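Local structure of TbpB (Actinobacillus pleuropneumoniae, 3HOL) at residues T194-V198 with A210-S214; E25-G29 with L291-G295. The protein probably binds host transferrin at the bacterial surface as the lipoprotein part of the transferrin receptor, helping the bacterium to acquire iron. One frame throughout, in Å; residues are numbered along the deposited sequence.

Contact 1. Residues T194-V198 with A210-S214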
ATOM      1  N   THR A 194       9.590 -28.075  11.736  1.00 14.92           N
ATOM      2  CA  THR A 194       8.734 -27.306  10.831  1.00 13.37           C
ATOM      3  C   THR A 194       7.275 -27.383  11.275  1.00 12.73           C
ATOM      4  O   THR A 194       6.751 -28.468  11.515  1.00 10.92           O
ATOM      5  CB  THR A 194       8.881 -27.809   9.407  1.00 13.73           C
ATOM      6  OG1 THR A 194      10.260 -27.749   9.063  1.00 14.99           O
ATOM      7  CG2 THR A 194       8.059 -26.930   8.406  1.00 12.80           C
ATOM      8  N   ILE A 195       6.616 -26.228  11.374  1.00 10.78           N
ATOM      9  CA  ILE A 195       5.264 -26.193  11.907  1.00 10.66           C
ATOM     10  C   ILE A 195       4.267 -25.916  10.768  1.00 10.91           C
ATOM     11  O   ILE A 195       3.235 -26.557  10.681  1.00 10.83           O
ATOM     12  CB  ILE A 195       5.111 -25.160  13.077  1.00 10.35           C
ATOM     13  CG1 ILE A 195       6.184 -25.354  14.182  1.00  9.94           C
ATOM     14  CG2 ILE A 195       3.699 -25.239  13.699  1.00  9.78           C
ATOM     15  CD1 ILE A 195       6.135 -26.763  14.952  1.00 10.32           C
ATOM     16  N   TYR A 196       4.594 -24.960   9.894  1.00 10.55           N
ATOM     17  CA  TYR A 196       3.829 -24.706   8.695  1.00 10.77           C
ATOM     18  C   TYR A 196       4.771 -24.527   7.527  1.00 11.45           C
ATOM     19  O   TYR A 196       5.914 -24.047   7.689  1.00 12.36           O
ATOM     20  CB  TYR A 196       3.026 -23.402   8.831  1.00  9.40           C
ATOM     21  CG  TYR A 196       2.017 -23.378   9.965  1.00 10.86           C
ATOM     22  CD1 TYR A 196       0.688 -23.771   9.743  1.00 10.86           C
ATOM     23  CD2 TYR A 196       2.371 -22.911  11.231  1.00 10.60           C
ATOM     24  CE1 TYR A 196      -0.259 -23.748  10.764  1.00 11.76           C
ATOM     25  CE2 TYR A 196       1.419 -22.855  12.270  1.00 10.28           C
ATOM     26  CZ  TYR A 196       0.106 -23.313  12.025  1.00 12.12           C
ATOM     27  OH  TYR A 196      -0.866 -23.277  13.012  1.00 12.23           O
ATOM     28  N   THR A 197       4.281 -24.839   6.336  1.00 11.62           N
ATOM     29  CA  THR A 197       4.913 -24.310   5.150  1.00 12.04           C
ATOM     30  C   THR A 197       3.952 -23.297   4.591  1.00 12.50           C
ATOM     31  O   THR A 197       2.752 -23.350   4.865  1.00 12.45           O
ATOM     32  CB  THR A 197       5.216 -25.408   4.098  1.00 12.97           C
ATOM     33  OG1 THR A 197       4.006 -26.119   3.800  1.00 12.42           O
ATOM     34  CG2 THR A 197       6.286 -26.397   4.645  1.00 13.02           C
ATOM     35  N   VAL A 198       4.478 -22.348   3.825  1.00 11.93           N
ATOM     36  CA  VAL A 198       3.649 -21.302   3.259  1.00 11.70           C
ATOM     37  C   VAL A 198       3.891 -21.140   1.721  1.00 11.26           C
ATOM     38  O   VAL A 198       4.963 -21.471   1.202  1.00 10.58           O
ATOM     39  CB  VAL A 198       3.878 -19.928   3.958  1.00 13.30           C
ATOM     40  CG1 VAL A 198       3.584 -19.971   5.485  1.00 10.87           C
ATOM     41  CG2 VAL A 198       5.239 -19.450   3.742  1.00 12.75           C
ATOM     42  N   ALA A 210      -1.557 -19.395   1.260  1.00 10.48           N
ATOM     43  CA  ALA A 210      -1.975 -20.412   2.199  1.00 10.75           C
ATOM     44  C   ALA A 210      -0.871 -20.842   3.149  1.00 11.34           C
ATOM     45  O   ALA A 210       0.319 -20.825   2.793  1.00 12.48           O
ATOM     46  CB  ALA A 210      -2.534 -21.643   1.411  1.00 10.75           C
ATOM     47  N   ALA A 211      -1.246 -21.258   4.360  1.00 10.59           N
ATOM     48  CA  ALA A 211      -0.270 -21.918   5.248  1.00 11.10           C
ATOM     49  C   ALA A 211      -0.723 -23.365   5.366  1.00 11.05           C
ATOM     50  O   ALA A 211      -1.921 -23.627   5.583  1.00 11.96           O
ATOM     51  CB  ALA A 211      -0.235 -21.250   6.651  1.00 10.03           C
ATOM     52  N   THR A 212       0.205 -24.294   5.186  1.00 10.64           N
ATOM     53  CA  THR A 212      -0.091 -25.731   5.293  1.00 11.60           C
ATOM     54  C   THR A 212       0.461 -26.277   6.584  1.00 11.05           C
ATOM     55  O   THR A 212       1.676 -26.177   6.810  1.00 10.85           O
ATOM     56  CB  THR A 212       0.552 -26.504   4.110  1.00 11.45           C
ATOM     57  OG1 THR A 212       0.013 -25.976   2.899  1.00 11.60           O
ATOM     58  CG2 THR A 212       0.266 -28.034   4.204  1.00 13.79           C
ATOM     59  N   ALA A 213      -0.417 -26.794   7.451  1.00 11.43           N
ATOM     60  CA  ALA A 213       0.042 -27.379   8.715  1.00 11.71           C
ATOM     61  C   ALA A 213       0.935 -28.575   8.450  1.00 12.83           C
ATOM     62  O   ALA A 213       0.540 -29.486   7.687  1.00 13.00           O
ATOM     63  CB  ALA A 213      -1.117 -27.783   9.584  1.00 11.15           C
ATOM     64  N   SER A 214       2.116 -28.617   9.073  1.00 13.47           N
ATOM     65  CA  SER A 214       3.071 -29.709   8.789  1.00 14.04           C
ATOM     66  C   SER A 214       2.684 -31.003   9.525  1.00 15.39           C
ATOM     67  O   SER A 214       3.013 -32.076   9.065  1.00 13.59           O
ATOM     68  CB  SER A 214       4.518 -29.320   9.131  1.00 14.66           C
ATOM     69  OG  SER A 214       4.896 -28.106   8.479  1.00 17.25           O
TER
HETATM   70  O   HOH W   1       3.543 -28.167   5.463  1.00 23.14           O
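S214 lies against the backbone of I195 at the end of this antiparallel pairing. Its N-H gives a bond of 2.8 Å to I195 O. The serine CB rests on T194 O and I195 O. Its OG is beside the backbone N, anti to the carbonyl carbon (chi1 -54°), which brings it 3.4 Å from T194 CG2. Y196 is buried on the face of the sheet that also carries V198, A211 and A213; T197 and T212 point to the opposite face. The Y196 ring runs obliquely past the partner strand, with CD1 3.8 Å from A213 CA and 4.1 Å from A211 CB. V198 CG1 also meets the A211 methyl on this face. F250 packs edge-to-face with the Y196 ring, and F227 touches it from a loop. The two segments belong to the hairpin of strands 193-203 and 206-213, in the N-lobe beta barrel. I195 and Y196 both face L188, a classic beta bulge within the pairing with strand 183-190. T197 and T212 form the hydrogen-bonded pair. T212 N reaches T197 O at 2.7 Å, and T197 N binds T212 O at 3.0 Å. Their side chains lie side by side, with T197 OG1 3.5 Å from T212 CB. T197 OG1 sits between its backbone N and carbonyl carbon (chi1 55°), where it binds a water at 2.7 Å. The same water donates to T212 O and has a weak bond to S214 OG. T212 O thus accepts from both the strand partner and the water.

Contact 2. Residues E25-G29 with L291-G295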
ATOM      1  N   GLU A  25      -8.022  -8.233   2.654  1.00 13.62           N
ATOM      2  CA  GLU A  25      -7.814  -6.812   2.353  1.00 13.30           C
ATOM      3  C   GLU A  25      -6.436  -6.369   2.859  1.00 11.59           C
ATOM      4  O   GLU A  25      -6.047  -6.736   3.960  1.00 11.61           O
ATOM      5  CB  GLU A  25      -8.927  -5.948   2.983  1.00 15.41           C
ATOM      6  CG  GLU A  25     -10.319  -6.096   2.265  1.00 21.64           C
ATOM      7  CD  GLU A  25     -10.389  -5.382   0.893  1.00 29.00           C
ATOM      8  OE1 GLU A  25      -9.476  -4.576   0.582  1.00 28.86           O
ATOM      9  OE2 GLU A  25     -11.360  -5.627   0.108  1.00 32.08           O
ATOM     10  N   PRO A  26      -5.690  -5.570   2.054  1.00 10.55           N
ATOM     11  CA  PRO A  26      -4.403  -5.066   2.495  1.00  9.25           C
ATOM     12  C   PRO A  26      -4.587  -3.992   3.557  1.00  8.76           C
ATOM     13  O   PRO A  26      -5.599  -3.275   3.553  1.00  7.57           O
ATOM     14  CB  PRO A  26      -3.798  -4.486   1.198  1.00  9.91           C
ATOM     15  CG  PRO A  26      -5.012  -4.041   0.433  1.00 10.90           C
ATOM     16  CD  PRO A  26      -5.963  -5.203   0.661  1.00  9.58           C
ATOM     17  N   ALA A  27      -3.644  -3.895   4.494  1.00  7.29           N
ATOM     18  CA  ALA A  27      -3.659  -2.787   5.464  1.00  8.09           C
ATOM     19  C   ALA A  27      -2.248  -2.565   5.988  1.00  7.82           C
ATOM     20  O   ALA A  27      -1.423  -3.442   5.797  1.00  7.73           O
ATOM     21  CB  ALA A  27      -4.562  -3.149   6.630  1.00  8.29           C
ATOM     22  N   LEU A  28      -1.963  -1.444   6.670  1.00  6.75           N
ATOM     23  CA  LEU A  28      -0.621  -1.299   7.236  1.00  8.19           C
ATOM     24  C   LEU A  28      -0.363  -2.453   8.189  1.00  7.35           C
ATOM     25  O   LEU A  28       0.774  -2.930   8.309  1.00  8.05           O
ATOM     26  CB  LEU A  28      -0.394   0.067   7.916  1.00  8.27           C
ATOM     27  CG  LEU A  28      -0.375   1.271   6.959  1.00  9.49           C
ATOM     28  CD1 LEU A  28      -0.049   2.558   7.739  1.00 12.04           C
ATOM     29  CD2 LEU A  28       0.646   1.067   5.833  1.00  7.46           C
ATOM     30  N   GLY A  29      -1.409  -2.874   8.896  1.00  7.49           N
ATOM     31  CA  GLY A  29      -1.253  -3.933   9.895  1.00  7.79           C
ATOM     32  C   GLY A  29      -2.590  -4.418  10.430  1.00  8.63           C
ATOM     33  O   GLY A  29      -3.648  -3.890  10.047  1.00  8.58           O
ATOM     34  N   LEU A 291       2.291   8.813  -0.678  1.00 13.61           N
ATOM     35  CA  LEU A 291       1.036   8.279  -0.146  1.00 12.46           C
ATOM     36  C   LEU A 291       1.173   6.790   0.077  1.00 12.17           C
ATOM     37  O   LEU A 291       1.817   6.107  -0.718  1.00 11.48           O
ATOM     38  CB  LEU A 291      -0.114   8.490  -1.153  1.00 12.17           C
ATOM     39  CG  LEU A 291      -0.575   9.939  -1.311  1.00 13.90           C
ATOM     40  CD1 LEU A 291      -1.535  10.068  -2.535  1.00 13.47           C
ATOM     41  CD2 LEU A 291      -1.210  10.521  -0.006  1.00 16.15           C
ATOM     42  N   ASN A 292       0.546   6.263   1.129  1.00 10.92           N
ATOM     43  CA  ASN A 292       0.474   4.807   1.261  1.00 11.57           C
ATOM     44  C   ASN A 292      -0.429   4.183   0.188  1.00 11.10           C
ATOM     45  O   ASN A 292      -1.601   4.573   0.020  1.00 10.78           O
ATOM     46  CB  ASN A 292      -0.023   4.430   2.657  1.00 10.77           C
ATOM     47  CG  ASN A 292       0.965   4.804   3.722  1.00 13.66           C
ATOM     48  OD1 ASN A 292       2.190   4.768   3.499  1.00 12.85           O
ATOM     49  ND2 ASN A 292       0.460   5.115   4.907  1.00 11.30           N
ATOM     50  N   ASN A 293       0.093   3.206  -0.536  1.00 10.58           N
ATOM     51  CA  ASN A 293      -0.734   2.562  -1.563  1.00 11.22           C
ATOM     52  C   ASN A 293      -0.328   1.097  -1.707  1.00 11.88           C
ATOM     53  O   ASN A 293       0.875   0.780  -1.603  1.00 11.31           O
ATOM     54  CB  ASN A 293      -0.556   3.281  -2.906  1.00 11.08           C
ATOM     55  CG  ASN A 293      -1.554   2.797  -3.943  1.00 12.59           C
ATOM     56  OD1 ASN A 293      -1.248   1.851  -4.657  1.00 10.48           O
ATOM     57  ND2 ASN A 293      -2.767   3.361  -3.952  1.00 11.23           N
ATOM     58  N   PHE A 294      -1.304   0.203  -1.921  1.00 10.80           N
ATOM     59  CA  PHE A 294      -0.973  -1.212  -1.982  1.00 10.54           C
ATOM     60  C   PHE A 294      -1.001  -1.790  -3.394  1.00 10.92           C
ATOM     61  O   PHE A 294      -0.782  -2.975  -3.587  1.00 11.98           O
ATOM     62  CB  PHE A 294      -1.864  -2.003  -1.022  1.00 10.81           C
ATOM     63  CG  PHE A 294      -1.830  -1.494   0.381  1.00 10.33           C
ATOM     64  CD1 PHE A 294      -0.685  -1.648   1.150  1.00  9.01           C
ATOM     65  CD2 PHE A 294      -2.965  -0.891   0.939  1.00 11.59           C
ATOM     66  CE1 PHE A 294      -0.655  -1.201   2.486  1.00  8.50           C
ATOM     67  CE2 PHE A 294      -2.963  -0.435   2.257  1.00 13.00           C
ATOM     68  CZ  PHE A 294      -1.789  -0.577   3.036  1.00  9.26           C
ATOM     69  N   GLY A 295      -1.194  -0.944  -4.391  1.00 11.20           N
ATOM     70  CA  GLY A 295      -1.255  -1.430  -5.776  1.00 11.47           C
ATOM     71  C   GLY A 295      -2.604  -1.214  -6.462  1.00 11.30           C
ATOM     72  O   GLY A 295      -2.800  -1.638  -7.579  1.00 11.67           O
TER
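The F294 ring turns one face to P26 (CB and C) and to the backbone N of A27. P26 CB lies over this face, 4.0 Å from the ring centroid and 27° off the normal, a CH-pi contact. P26 CG follows it and meets F294 CD2 at 3.8 Å. A27 N lies toward the rim. At the far end of the ring, CZ is 3.6 Å from A27 C, and L28 N approaches it obliquely. F294 CG is beside the backbone N, anti to the carbonyl carbon (chi1 -54°), and the ring reaches along segment 25-29 from the proline to the leucine. Both segments are irregular. Residues 25-29 lead into strand 29-33 of a five-stranded antiparallel sheet, probably the N-lobe handle. The loop 291-295 belongs to the C-lobe handle domain, so the contact probably lies between the two lobes. An Asx turn shapes this loop: G295 N donates to N293 OD1 at 2.8 Å, from above the side-chain carbonyl plane. L28 ends the contact with its two methyls. CD2 meets F294 CZ at 4.1 Å, and CD1 lies 3.8 Å from N292 ND2. The leucine side chain crosses those of both F294 and N292 at about a right angle. P110 touches L28, N292 and F294 from a third loop. R206 packs on P26 and F294, while K306 NZ hydrogen-bonds to P26 O.

How the contacts relate
The centres of contact 1 and contact 2 are 25 Å apart, and their nearest atoms are about 13 Å apart without touching. Contact 1 is local: 11 residues separate its segments within one hairpin. In contact 2, 261 residues lie between the segments, and they include all of contact 1. Strand 206-213 links the two places. Its first residue, R206, packs against contact 2, and its other end carries A210-A213 of contact 1. Contact 2 lies near the middle of the elongated chain, its centre about 3 Å from the centre of the chain. The centre of contact 1 lies about 26 Å from the centre of the chain, within the N-lobe barrel.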